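Putative integron gene cassette protein (PDB 3FUY) is of unknown function but is encoded by an integron gene cassette of a salt-marsh metagenome and is found as an assembly of three copies. Local coordinates at residues N42-V47 and H91-C96; G51-P56 and D100-Y105; K70-A75 and E133-A138; V111-G116 and F153-R158. All coordinates share one frame; numbering follows the deposited sequence.

How the contacts relate
Going from the N terminus, contact 1 closes the first loop, joining strand 44-49 to strand 91-100 around helix 59-79. Contact 2 opens just after the first segment of contact 1 and closes just after its second, so the two cross; it joins the loops that follow these two strands, with its centre about 22 Å from that of contact 1. Contact 3 starts on helix 59-79, crosses both, and closes on helix 121-138, pairing the two helices. Contact 4 crosses contact 3 but follows contacts 1 and 2 in series, pairing strands 106-116 and 150-160. None lies wholly within another. Contacts 1 and 4 share one sheet, where Arg-95 forms a salt bridge with Asp-112, while contact 3 packs against both.

Contact 1 of 4, residues N42-V47 and H91-C96; sequences NGQFAV and HIRIRC
The guanidinium of Arg-93 meets Gly-43 edge-on: NH2 donates to Gly-43 O over 2.8 Å, with the oxygen 5° out of the guanidinium plane, although the bond is bent to 130° at the hydrogen. Water 1 also lies at this edge, accepting from Arg-93 NH1 and donating to Asn-42 O. Water 2 sits over one face, near the rim, where it accepts from Gln-44 NE2 at 2.8 Å and from Ile-94 N. The other end of the Gln-44 amide, OE1, is held by Arg-73. Arg-93 CB covers the rim of one face of the Arg-95 guanidinium, which bonds Pro-169 O. Bends at chi2 and chi3 curl the Arg-93 chain toward the Gly-43 carbonyl, and its NH2 also forms a salt bridge with Asp-170. A lysine in its place, with one ammonium instead of a flat group, would probably be unable to reach Gly-43 O, water 1 and Asp-170 together, leaving the carbonyl or the water without its donor. Farther along, Ala-46 CB touches Ile-94 CG2 at 4.1 Å. Val-47 N donates to Arg-95 O over 2.9 Å, nearly straight (171°), and the backbone bond between Val-47 and Val-97 completes the parallel bridge of Val-47 with Cys-96. Strands 44-49 and 91-100, adjacent and parallel with helix 59-79 between them in sequence, make a beta-alpha-beta crossover.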
loop_
_atom_site.group_PDB
_atom_site.type_symbol
_atom_site.label_atom_id
_atom_site.label_comp_id
_atom_site.label_asym_id
_atom_site.label_seq_id
_atom_site.Cartn_x
_atom_site.Cartn_y
_atom_site.Cartn_z
ATOM N N ASN B 42 -7.518 0.140 -17.799
ATOM C CA ASN B 42 -7.363 1.368 -18.574
ATOM C C ASN B 42 -5.915 1.869 -18.625
ATOM O O ASN B 42 -5.613 2.855 -19.278
ATOM C CB ASN B 42 -8.325 2.446 -18.066
ATOM C CG ASN B 42 -9.783 2.074 -18.319
ATOM O OD1 ASN B 42 -10.200 1.954 -19.470
ATOM N ND2 ASN B 42 -10.549 1.855 -17.248
ATOM N N GLY B 43 -5.014 1.159 -17.959
ATOM C CA GLY B 43 -3.610 1.534 -17.980
ATOM C C GLY B 43 -3.405 2.937 -17.414
ATOM O O GLY B 43 -2.784 3.780 -18.044
ATOM N N GLN B 44 -3.949 3.191 -16.227
ATOM C CA GLN B 44 -3.758 4.491 -15.591
ATOM C C GLN B 44 -3.289 4.341 -14.160
ATOM O O GLN B 44 -3.510 3.301 -13.527
ATOM C CB GLN B 44 -5.069 5.277 -15.593
ATOM C CG GLN B 44 -5.506 5.789 -16.936
ATOM C CD GLN B 44 -6.856 6.492 -16.826
ATOM O OE1 GLN B 44 -7.875 5.834 -16.644
ATOM N NE2 GLN B 44 -6.861 7.833 -16.900
ATOM N N PHE B 45 -2.692 5.407 -13.635
ATOM C CA PHE B 45 -2.292 5.464 -12.233
ATOM C C PHE B 45 -2.603 6.846 -11.682
ATOM O O PHE B 45 -2.298 7.846 -12.319
ATOM C CB PHE B 45 -0.793 5.171 -12.092
ATOM C CG PHE B 45 -0.338 5.010 -10.675
ATOM C CD1 PHE B 45 -0.214 3.742 -10.119
ATOM C CD2 PHE B 45 -0.015 6.114 -9.896
ATOM C CE1 PHE B 45 0.214 3.579 -8.802
ATOM C CE2 PHE B 45 0.402 5.961 -8.571
ATOM C CZ PHE B 45 0.531 4.689 -8.032
ATOM N N ALA B 46 -3.231 6.911 -10.512
ATOM C CA ALA B 46 -3.445 8.205 -9.872
ATOM C C ALA B 46 -3.161 8.142 -8.392
ATOM O O ALA B 46 -3.368 7.111 -7.743
ATOM C CB ALA B 46 -4.875 8.699 -10.114
ATOM N N VAL B 47 -2.701 9.261 -7.856
ATOM C CA VAL B 47 -2.632 9.433 -6.423
ATOM C C VAL B 47 -3.853 10.208 -5.934
ATOM O O VAL B 47 -4.179 11.272 -6.449
ATOM C CB VAL B 47 -1.347 10.165 -5.996
ATOM C CG1 VAL B 47 -1.305 10.308 -4.483
ATOM C CG2 VAL B 47 -0.099 9.410 -6.502
ATOM N N HIS B 91 -0.222 13.326 -25.300
ATOM C CA HIS B 91 -0.799 12.503 -24.241
ATOM C C HIS B 91 -1.334 13.407 -23.127
ATOM O O HIS B 91 -0.658 14.356 -22.705
ATOM C CB HIS B 91 0.266 11.603 -23.610
ATOM C CG HIS B 91 0.805 10.534 -24.510
ATOM N ND1 HIS B 91 0.209 9.295 -24.643
ATOM C CD2 HIS B 91 1.930 10.489 -25.262
ATOM C CE1 HIS B 91 0.921 8.551 -25.469
ATOM N NE2 HIS B 91 1.974 9.249 -25.854
ATOM N N ILE B 92 -2.535 13.116 -22.632
ATOM C CA ILE B 92 -3.038 13.789 -21.445
ATOM C C ILE B 92 -3.143 12.732 -20.362
ATOM O O ILE B 92 -3.878 11.762 -20.515
ATOM C CB ILE B 92 -4.438 14.401 -21.666
ATOM C CG1 ILE B 92 -4.468 15.279 -22.912
ATOM C CG2 ILE B 92 -4.845 15.209 -20.468
ATOM C CD1 ILE B 92 -5.775 16.052 -23.060
ATOM N N ARG B 93 -2.408 12.906 -19.271
ATOM C CA ARG B 93 -2.331 11.866 -18.255
ATOM C C ARG B 93 -2.683 12.407 -16.886
ATOM O O ARG B 93 -2.195 13.464 -16.489
ATOM C CB ARG B 93 -0.918 11.267 -18.214
ATOM C CG ARG B 93 -0.398 10.804 -19.566
ATOM C CD ARG B 93 -1.264 9.677 -20.158
ATOM N NE ARG B 93 -1.398 8.525 -19.262
ATOM C CZ ARG B 93 -2.057 7.413 -19.588
ATOM N NH1 ARG B 93 -2.612 7.303 -20.788
ATOM N NH2 ARG B 93 -2.147 6.403 -18.731
ATOM N N ILE B 94 -3.525 11.688 -16.146
ATOM C CA ILE B 94 -3.837 12.144 -14.796
ATOM C C ILE B 94 -2.679 11.768 -13.861
ATOM O O ILE B 94 -2.001 10.757 -14.078
ATOM C CB ILE B 94 -5.176 11.570 -14.297
ATOM C CG1 ILE B 94 -5.655 12.323 -13.066
ATOM C CG2 ILE B 94 -5.067 10.056 -14.011
ATOM C CD1 ILE B 94 -7.130 12.044 -12.713
ATOM N N ARG B 95 -2.430 12.583 -12.838
ATOM C CA ARG B 95 -1.391 12.250 -11.864
ATOM C C ARG B 95 -1.964 12.133 -10.470
ATOM O O ARG B 95 -1.694 11.170 -9.743
ATOM C CB ARG B 95 -0.277 13.305 -11.868
ATOM C CG ARG B 95 0.444 13.437 -13.183
ATOM C CD ARG B 95 1.034 12.104 -13.666
ATOM N NE ARG B 95 1.713 12.309 -14.940
ATOM C CZ ARG B 95 1.835 11.401 -15.900
ATOM N NH1 ARG B 95 1.322 10.172 -15.758
ATOM N NH2 ARG B 95 2.468 11.732 -17.014
ATOM N N CYS B 96 -2.766 13.122 -10.090
ATOM C CA CYS B 96 -3.227 13.210 -8.715
ATOM C C CYS B 96 -4.585 13.894 -8.666
ATOM O O CYS B 96 -4.868 14.806 -9.445
ATOM C CB CYS B 96 -2.205 13.992 -7.865
ATOM S SG CYS B 96 -2.735 14.366 -6.169
HETATM O O HOH W 1 -3.793 4.395 -20.747
HETATM O O HOH W 2 -4.497 9.112 -17.570
HETATM O O HOH W 3 -2.453 8.031 -15.538
#

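Contact 2 of 4, residues G51-P56 and D100-Y105; sequences GRTGFP and DDKHTY
Charge pairing joins Arg-52 to Asp-100. Arg-52 NH1 donates to the syn lone pair of Asp-100 OD2 over 2.9 Å in a salt bridge, the oxygen lying near the guanidinium plane while the carboxylate is turned 82° against it. The arginine chain is extended from CG to NE, with CG anti to the backbone N (chi1 -163°), which carries the guanidinium past Asp-100. Lys-102 crosses it at about a right angle and lays CD over one guanidinium face, 3.7 Å from Arg-52 NE, so the aliphatic part of the lysine does the touching.

A second, shorter polar link runs from Thr-53 OG1, which donates to the syn lone pair of Asp-101 OD1 at 2.6 Å. The same hydroxyl accepts from Phe-55 N at 3.0 Å, making an ST turn, while Asp-100 OD1 accepts from Lys-102 N in an Asx turn. These turns shape two neighbouring loops at one end of the sheet: residues 51-56 lead from strand 44-49 toward helix 59-79, and residues 100-105 form the turn of the beta hairpin of strands 91-100 and 106-116. Water 4 bridges the two loops by accepting from Thr-53 N and Asp-101 N.

Among the carbon contacts, Thr-53 CG2 presses tightly on Lys-102 CA at 3.4 Å, and Thr-53 CB lies over the centre of the Phe-55 ring. Phe-55 also meets the ring of His-168 of the third subunit. His-103, whose CD2 lies 4.1 Å from Arg-52 NH2, is hydrogen-bonded through ND1 to Asp-165 of that subunit.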
loop_
_atom_site.group_PDB
_atom_site.type_symbol
_atom_site.label_atom_id
_atom_site.label_comp_id
_atom_site.label_asym_id
_atom_site.label_seq_id
_atom_site.Cartn_x
_atom_site.Cartn_y
_atom_site.Cartn_z
ATOM N N GLY B 51 -5.885 16.481 0.871
ATOM C CA GLY B 51 -4.802 17.379 1.231
ATOM C C GLY B 51 -5.107 18.396 2.316
ATOM O O GLY B 51 -4.349 18.534 3.280
ATOM N N ARG B 52 -6.217 19.104 2.180
ATOM C CA ARG B 52 -6.473 20.231 3.078
ATOM C C ARG B 52 -6.781 19.805 4.512
ATOM O O ARG B 52 -6.207 20.345 5.459
ATOM C CB ARG B 52 -7.588 21.129 2.543
ATOM C CG ARG B 52 -7.603 22.517 3.209
ATOM C CD ARG B 52 -8.536 23.487 2.487
ATOM N NE ARG B 52 -8.749 24.733 3.238
ATOM C CZ ARG B 52 -9.760 25.570 3.013
ATOM N NH1 ARG B 52 -10.642 25.301 2.061
ATOM N NH2 ARG B 52 -9.889 26.678 3.743
ATOM N N THR B 53 -7.677 18.837 4.666
ATOM C CA THR B 53 -8.121 18.405 5.985
ATOM C C THR B 53 -7.307 17.254 6.564
ATOM O O THR B 53 -7.276 17.061 7.785
ATOM C CB THR B 53 -9.548 17.899 5.920
ATOM O OG1 THR B 53 -9.599 16.800 5.000
ATOM C CG2 THR B 53 -10.506 19.016 5.468
ATOM N N GLY B 54 -6.696 16.466 5.682
ATOM C CA GLY B 54 -6.019 15.246 6.076
ATOM C C GLY B 54 -7.003 14.208 6.570
ATOM O O GLY B 54 -6.634 13.310 7.316
ATOM N N PHE B 55 -8.262 14.335 6.166
ATOM C CA PHE B 55 -9.291 13.401 6.595
ATOM C C PHE B 55 -9.098 12.087 5.820
ATOM O O PHE B 55 -8.557 12.099 4.715
ATOM C CB PHE B 55 -10.697 13.944 6.344
ATOM C CG PHE B 55 -11.066 15.155 7.186
ATOM C CD1 PHE B 55 -10.291 15.544 8.257
ATOM C CD2 PHE B 55 -12.227 15.862 6.917
ATOM C CE1 PHE B 55 -10.648 16.651 9.034
ATOM C CE2 PHE B 55 -12.592 16.967 7.682
ATOM C CZ PHE B 55 -11.798 17.360 8.742
ATOM N N PRO B 56 -9.521 10.962 6.411
ATOM C CA PRO B 56 -9.358 9.660 5.739
ATOM C C PRO B 56 -10.185 9.613 4.451
ATOM O O PRO B 56 -11.356 10.012 4.455
ATOM C CB PRO B 56 -9.932 8.647 6.748
ATOM C CG PRO B 56 -10.151 9.393 8.016
ATOM C CD PRO B 56 -10.247 10.854 7.687
ATOM N N ASP B 100 -10.274 18.746 -1.417
ATOM C CA ASP B 100 -10.487 19.668 -0.303
ATOM C C ASP B 100 -11.909 19.499 0.192
ATOM O O ASP B 100 -12.855 19.983 -0.435
ATOM C CB ASP B 100 -10.285 21.110 -0.784
ATOM C CG ASP B 100 -10.699 22.160 0.251
ATOM O OD1 ASP B 100 -11.288 21.832 1.306
ATOM O OD2 ASP B 100 -10.434 23.347 -0.016
ATOM N N ASP B 101 -12.065 18.816 1.315
ATOM C CA ASP B 101 -13.386 18.591 1.890
ATOM C C ASP B 101 -13.595 19.347 3.209
ATOM O O ASP B 101 -14.355 18.911 4.073
ATOM C CB ASP B 101 -13.654 17.091 2.076
ATOM C CG ASP B 101 -12.594 16.390 2.922
ATOM O OD1 ASP B 101 -11.522 16.987 3.205
ATOM O OD2 ASP B 101 -12.833 15.211 3.282
ATOM N N LYS B 102 -12.925 20.484 3.361
ATOM C CA LYS B 102 -13.011 21.215 4.625
ATOM C C LYS B 102 -14.372 21.881 4.801
ATOM O O LYS B 102 -15.148 21.491 5.678
ATOM C CB LYS B 102 -11.874 22.219 4.765
ATOM C CG LYS B 102 -11.876 22.958 6.101
ATOM C CD LYS B 102 -10.589 23.749 6.276
ATOM C CE LYS B 102 -10.454 24.262 7.698
ATOM N NZ LYS B 102 -9.143 24.933 7.891
ATOM N N HIS B 103 -14.673 22.865 3.956
ATOM C CA HIS B 103 -15.972 23.535 4.017
ATOM C C HIS B 103 -16.935 23.026 2.954
ATOM O O HIS B 103 -18.019 22.555 3.275
ATOM C CB HIS B 103 -15.814 25.055 3.941
ATOM C CG HIS B 103 -14.918 25.612 5.001
ATOM N ND1 HIS B 103 -15.153 25.423 6.346
ATOM C CD2 HIS B 103 -13.785 26.347 4.915
ATOM C CE1 HIS B 103 -14.202 26.016 7.043
ATOM N NE2 HIS B 103 -13.361 26.587 6.198
ATOM N N THR B 104 -16.545 23.126 1.688
ATOM C CA THR B 104 -17.315 22.497 0.623
ATOM C C THR B 104 -16.475 21.404 -0.018
ATOM O O THR B 104 -15.282 21.266 0.272
ATOM C CB THR B 104 -17.666 23.483 -0.474
ATOM O OG1 THR B 104 -16.478 24.196 -0.844
ATOM C CG2 THR B 104 -18.738 24.457 0.007
ATOM N N TYR B 105 -17.104 20.649 -0.906
ATOM C CA TYR B 105 -16.439 19.551 -1.595
ATOM C C TYR B 105 -15.788 20.024 -2.898
ATOM O O TYR B 105 -16.466 20.341 -3.870
ATOM C CB TYR B 105 -17.452 18.432 -1.841
ATOM C CG TYR B 105 -16.875 17.046 -2.026
ATOM C CD1 TYR B 105 -15.958 16.512 -1.114
ATOM C CD2 TYR B 105 -17.272 16.262 -3.091
ATOM C CE1 TYR B 105 -15.451 15.224 -1.276
ATOM C CE2 TYR B 105 -16.782 14.979 -3.261
ATOM C CZ TYR B 105 -15.865 14.468 -2.355
ATOM O OH TYR B 105 -15.383 13.194 -2.549
HETATM O O HOH W 4 -9.029 18.059 2.196
#

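Contact 3 of 4, residues K70-A75 and E133-A138; sequences KGVRDA and EKLRAA
Leu-135 reaches Ala-75 and Val-72 through CD2: with CG anti to its own carbonyl carbon (chi1 -74°) and CD1 continuing the extended chain (chi2 166°), CD2 is the branch turned to the neighbouring helix. Val-72 offers CG2, the methyl beside its backbone N, which meets Leu-135 CD2 at 4.1 Å as the two side chains cross at a slant. This is helix-to-helix packing in an alpha/beta fold, with helices 59-79 and 121-138 on the same face of the sheet; Val-72 and Leu-135 both rest on Ile-92 of strand 91-100. The two segments run in roughly antiparallel directions, 143° apart, and their axes approach to 8.9 Å, a close packing that small residues allow.

Ala-75 points into the interface, where its CB lies 3.9 Å from Leu-135 CD2 and also 3.9 Å from Lys-134 CB. The lysine starts toward Ala-75, but its chain bends at chi2 and its end leads away, so CB is its touching atom. No hydrogen bond joins the segments. Gly-71 comes so near Ala-138 that a CB on it would collide with Ala-138 O, and Ala-138 CB in turn sits 3.2 Å from Gly-71 O.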
loop_
_atom_site.group_PDB
_atom_site.type_symbol
_atom_site.label_atom_id
_atom_site.label_comp_id
_atom_site.label_asym_id
_atom_site.label_seq_id
_atom_site.Cartn_x
_atom_site.Cartn_y
_atom_site.Cartn_z
ATOM N N LYS B 70 -11.489 8.797 -15.358
ATOM C CA LYS B 70 -12.234 8.551 -16.577
ATOM C C LYS B 70 -12.332 9.835 -17.432
ATOM O O LYS B 70 -12.209 9.790 -18.651
ATOM C CB LYS B 70 -13.621 8.005 -16.257
ATOM C CG LYS B 70 -14.464 7.732 -17.513
ATOM C CD LYS B 70 -15.828 7.145 -17.160
ATOM C CE LYS B 70 -16.628 6.834 -18.422
ATOM N NZ LYS B 70 -16.782 8.023 -19.304
ATOM N N GLY B 71 -12.531 10.982 -16.788
ATOM C CA GLY B 71 -12.641 12.225 -17.537
ATOM C C GLY B 71 -11.376 12.496 -18.346
ATOM O O GLY B 71 -11.437 12.925 -19.508
ATOM N N VAL B 72 -10.220 12.241 -17.736
ATOM C CA VAL B 72 -8.945 12.413 -18.435
ATOM C C VAL B 72 -8.767 11.442 -19.615
ATOM O O VAL B 72 -8.371 11.852 -20.713
ATOM C CB VAL B 72 -7.754 12.326 -17.470
ATOM C CG1 VAL B 72 -6.437 12.368 -18.229
ATOM C CG2 VAL B 72 -7.832 13.464 -16.421
ATOM N N ARG B 73 -9.057 10.158 -19.420
ATOM C CA ARG B 73 -8.869 9.248 -20.553
ATOM C C ARG B 73 -9.894 9.537 -21.671
ATOM O O ARG B 73 -9.587 9.372 -22.846
ATOM C CB ARG B 73 -8.784 7.753 -20.142
ATOM C CG ARG B 73 -9.982 7.203 -19.433
ATOM C CD ARG B 73 -9.914 5.641 -19.321
ATOM N NE ARG B 73 -11.199 5.147 -18.830
ATOM C CZ ARG B 73 -11.509 5.084 -17.543
ATOM N NH1 ARG B 73 -10.614 5.456 -16.644
ATOM N NH2 ARG B 73 -12.698 4.649 -17.148
ATOM N N ASP B 74 -11.086 10.008 -21.304
ATOM C CA ASP B 74 -12.058 10.496 -22.296
ATOM C C ASP B 74 -11.582 11.773 -23.013
ATOM O O ASP B 74 -11.767 11.918 -24.217
ATOM C CB ASP B 74 -13.440 10.743 -21.663
ATOM C CG ASP B 74 -14.123 9.449 -21.197
ATOM O OD1 ASP B 74 -13.606 8.340 -21.476
ATOM O OD2 ASP B 74 -15.184 9.548 -20.547
ATOM N N ALA B 75 -10.982 12.708 -22.279
ATOM C CA ALA B 75 -10.369 13.873 -22.932
ATOM C C ALA B 75 -9.273 13.435 -23.911
ATOM O O ALA B 75 -9.176 13.969 -25.016
ATOM C CB ALA B 75 -9.816 14.878 -21.896
ATOM N N GLU B 133 -9.429 22.763 -23.295
ATOM C CA GLU B 133 -10.834 22.757 -23.668
ATOM C C GLU B 133 -11.461 21.401 -23.322
ATOM O O GLU B 133 -12.466 21.340 -22.631
ATOM C CB GLU B 133 -10.949 23.038 -25.167
ATOM C CG GLU B 133 -12.355 23.105 -25.728
ATOM C CD GLU B 133 -12.351 23.240 -27.252
ATOM O OE1 GLU B 133 -11.464 23.943 -27.795
ATOM O OE2 GLU B 133 -13.229 22.631 -27.905
ATOM N N LYS B 134 -10.858 20.314 -23.796
ATOM C CA LYS B 134 -11.405 18.989 -23.513
ATOM C C LYS B 134 -11.480 18.716 -22.016
ATOM O O LYS B 134 -12.451 18.136 -21.542
ATOM C CB LYS B 134 -10.596 17.890 -24.209
ATOM C CG LYS B 134 -10.507 18.049 -25.725
ATOM C CD LYS B 134 -11.883 18.034 -26.367
ATOM C CE LYS B 134 -11.786 18.072 -27.894
ATOM N NZ LYS B 134 -13.132 18.092 -28.531
ATOM N N LEU B 135 -10.470 19.157 -21.273
ATOM C CA LEU B 135 -10.426 18.900 -19.836
ATOM C C LEU B 135 -11.442 19.727 -19.058
ATOM O O LEU B 135 -12.020 19.253 -18.082
ATOM C CB LEU B 135 -9.011 19.129 -19.273
ATOM C CG LEU B 135 -7.969 18.057 -19.602
ATOM C CD1 LEU B 135 -6.596 18.600 -19.274
ATOM C CD2 LEU B 135 -8.241 16.755 -18.835
ATOM N N ARG B 136 -11.655 20.969 -19.476
ATOM C CA ARG B 136 -12.644 21.790 -18.807
ATOM C C ARG B 136 -13.992 21.100 -18.897
ATOM O O ARG B 136 -14.737 21.064 -17.922
ATOM C CB ARG B 136 -12.699 23.212 -19.397
ATOM C CG ARG B 136 -11.721 24.178 -18.715
ATOM C CD ARG B 136 -11.928 25.629 -19.193
ATOM N NE ARG B 136 -11.779 25.720 -20.642
ATOM C CZ ARG B 136 -10.665 26.099 -21.263
ATOM N NH1 ARG B 136 -9.590 26.449 -20.560
ATOM N NH2 ARG B 136 -10.629 26.137 -22.591
ATOM N N ALA B 137 -14.297 20.546 -20.069
ATOM C CA ALA B 137 -15.539 19.785 -20.259
ATOM C C ALA B 137 -15.571 18.454 -19.498
ATOM O O ALA B 137 -16.507 18.193 -18.733
ATOM C CB ALA B 137 -15.804 19.549 -21.739
ATOM N N ALA B 138 -14.556 17.615 -19.698
ATOM C CA ALA B 138 -14.572 16.268 -19.120
ATOM C C ALA B 138 -14.487 16.254 -17.596
ATOM O O ALA B 138 -15.084 15.396 -16.945
ATOM C CB ALA B 138 -13.444 15.396 -19.717
#

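Contact 4 of 4, residues V111-G116 and F153-R158; sequences VDLIVG and FEMKLR
Val-111 to Ile-114 pair in parallel with Met-155 to Arg-158, the segments lying 31° apart and held by a regular ladder: Val-111 N to Glu-154 O, Lys-156 N to Val-111 O, Leu-113 N to Lys-156 O (2.7 Å), Arg-158 N to Leu-113 O and Val-115 N to Arg-158 O.

On the face bearing Asp-112, the carboxylate is gripped by several partners. Its chain extended from CG to NE, Arg-158 donates from NE to Asp-112 OD2 over 2.8 Å in a salt bridge, approaching from above the carboxylate plane, 62° out of it, while the oxygen stays near the plane of the guanidinium. Arg-95 of strand 91-100 forms a second salt bridge with the same OD2. Lys-156 lies alongside, with Lys-156 CB 3.5 Å from Asp-112 OD1. The ammonium of this lysine forms a salt bridge with Asp-177. Water 5, 2.8 Å from Asp-112 OD1, accepts from Lys-156 NZ and from Arg-158 NH2 (2.9 Å). An asparagine here would probably leave Arg-95 and Arg-158 close together without the negative charge that both now share.

The strands belong to a beta-alpha-beta unit made of strand 106-116, helix 121-138 and strand 150-160, and the other face of the pair meets that helix. Leu-113 leans on Ala-131, and selenomethionine Met-155 on Lys-132. Within the strands, Val-111 CG2 packs on Met-155 CB at 3.8 Å, Leu-113 CB touches Met-155 SE at 3.9 Å, and Leu-113 meets Leu-157 through the CD2 methyl of each.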
loop_
_atom_site.group_PDB
_atom_site.type_symbol
_atom_site.label_atom_id
_atom_site.label_comp_id
_atom_site.label_asym_id
_atom_site.label_seq_id
_atom_site.Cartn_x
_atom_site.Cartn_y
_atom_site.Cartn_z
ATOM N N VAL B 111 -2.754 17.066 -14.027
ATOM C CA VAL B 111 -2.595 16.308 -15.252
ATOM C C VAL B 111 -1.291 16.747 -15.890
ATOM O O VAL B 111 -0.834 17.862 -15.647
ATOM C CB VAL B 111 -3.760 16.564 -16.232
ATOM C CG1 VAL B 111 -5.079 16.238 -15.568
ATOM C CG2 VAL B 111 -3.769 18.041 -16.700
ATOM N N ASP B 112 -0.678 15.857 -16.660
ATOM C CA ASP B 112 0.493 16.188 -17.468
ATOM C C ASP B 112 0.023 16.208 -18.913
ATOM O O ASP B 112 -0.737 15.327 -19.326
ATOM C CB ASP B 112 1.585 15.102 -17.360
ATOM C CG ASP B 112 2.431 15.192 -16.086
ATOM O OD1 ASP B 112 2.210 16.077 -15.236
ATOM O OD2 ASP B 112 3.343 14.344 -15.935
ATOM N N LEU B 113 0.465 17.200 -19.683
ATOM C CA LEU B 113 0.308 17.170 -21.132
ATOM C C LEU B 113 1.676 16.857 -21.725
ATOM O O LEU B 113 2.635 17.606 -21.522
ATOM C CB LEU B 113 -0.200 18.507 -21.691
ATOM C CG LEU B 113 -0.360 18.570 -23.217
ATOM C CD1 LEU B 113 -1.639 17.873 -23.664
ATOM C CD2 LEU B 113 -0.344 20.015 -23.727
ATOM N N ILE B 114 1.773 15.748 -22.444
ATOM C CA ILE B 114 3.047 15.345 -23.034
ATOM C C ILE B 114 3.019 15.481 -24.551
ATOM O O ILE B 114 2.243 14.805 -25.218
ATOM C CB ILE B 114 3.430 13.895 -22.639
ATOM C CG1 ILE B 114 3.324 13.705 -21.123
ATOM C CG2 ILE B 114 4.837 13.566 -23.117
ATOM C CD1 ILE B 114 3.498 12.247 -20.663
ATOM N N VAL B 115 3.859 16.368 -25.092
ATOM C CA VAL B 115 3.998 16.511 -26.540
ATOM C C VAL B 115 5.354 15.983 -26.998
ATOM O O VAL B 115 6.264 15.811 -26.196
ATOM C CB VAL B 115 3.821 17.980 -27.019
ATOM C CG1 VAL B 115 2.425 18.486 -26.694
ATOM C CG2 VAL B 115 4.871 18.880 -26.396
ATOM N N GLY B 116 5.480 15.714 -28.291
ATOM C CA GLY B 116 6.719 15.172 -28.830
ATOM C C GLY B 116 7.806 16.234 -28.879
ATOM O O GLY B 116 7.528 17.390 -29.189
ATOM N N PHE B 153 -8.356 22.186 -12.406
ATOM C CA PHE B 153 -7.179 21.392 -12.748
ATOM C C PHE B 153 -5.921 22.232 -12.949
ATOM O O PHE B 153 -5.990 23.447 -13.145
ATOM C CB PHE B 153 -7.431 20.490 -13.967
ATOM C CG PHE B 153 -7.494 21.226 -15.272
ATOM C CD1 PHE B 153 -6.421 21.216 -16.141
ATOM C CD2 PHE B 153 -8.630 21.917 -15.636
ATOM C CE1 PHE B 153 -6.482 21.902 -17.353
ATOM C CE2 PHE B 153 -8.699 22.600 -16.846
ATOM C CZ PHE B 153 -7.625 22.594 -17.708
ATOM N N GLU B 154 -4.774 21.566 -12.877
ATOM C CA GLU B 154 -3.493 22.161 -13.240
ATOM C C GLU B 154 -2.824 21.238 -14.232
ATOM O O GLU B 154 -2.766 20.011 -14.024
ATOM C CB GLU B 154 -2.576 22.330 -12.024
ATOM C CG GLU B 154 -2.851 23.549 -11.171
ATOM C CD GLU B 154 -1.746 23.792 -10.153
ATOM O OE1 GLU B 154 -0.624 23.275 -10.362
ATOM O OE2 GLU B 154 -1.997 24.489 -9.141
HETATM N N MSE B 155 -2.292 21.828 -15.294
HETATM C CA MSE B 155 -1.667 21.073 -16.359
HETATM C C MSE B 155 -0.170 21.367 -16.481
HETATM O O MSE B 155 0.239 22.481 -16.812
HETATM C CB MSE B 155 -2.365 21.392 -17.672
HETATM C CG MSE B 155 -1.789 20.667 -18.861
HETATM SE SE MSE B 155 -3.002 20.842 -20.394
HETATM C CE MSE B 155 -4.626 21.059 -19.402
ATOM N N LYS B 156 0.641 20.355 -16.209
ATOM C CA LYS B 156 2.082 20.450 -16.377
ATOM C C LYS B 156 2.420 20.061 -17.810
ATOM O O LYS B 156 1.825 19.129 -18.368
ATOM C CB LYS B 156 2.784 19.513 -15.377
ATOM C CG LYS B 156 4.286 19.640 -15.356
ATOM C CD LYS B 156 4.939 18.652 -14.401
ATOM C CE LYS B 156 4.568 18.936 -12.966
ATOM N NZ LYS B 156 5.076 17.857 -12.068
ATOM N N LEU B 157 3.361 20.775 -18.418
ATOM C CA LEU B 157 3.753 20.497 -19.792
ATOM C C LEU B 157 5.089 19.758 -19.845
ATOM O O LEU B 157 6.042 20.115 -19.152
ATOM C CB LEU B 157 3.840 21.796 -20.593
ATOM C CG LEU B 157 2.694 22.784 -20.373
ATOM C CD1 LEU B 157 3.022 24.174 -20.959
ATOM C CD2 LEU B 157 1.412 22.234 -20.974
ATOM N N ARG B 158 5.151 18.718 -20.667
ATOM C CA ARG B 158 6.369 17.933 -20.812
ATOM C C ARG B 158 6.637 17.763 -22.283
ATOM O O ARG B 158 5.724 17.819 -23.099
ATOM C CB ARG B 158 6.223 16.541 -20.158
ATOM C CG ARG B 158 6.091 16.565 -18.637
ATOM C CD ARG B 158 5.975 15.162 -18.058
ATOM N NE ARG B 158 5.923 15.152 -16.592
ATOM C CZ ARG B 158 6.986 15.289 -15.801
ATOM N NH1 ARG B 158 8.195 15.435 -16.338
ATOM N NH2 ARG B 158 6.847 15.270 -14.476
HETATM O O HOH W 5 4.184 15.387 -13.317
#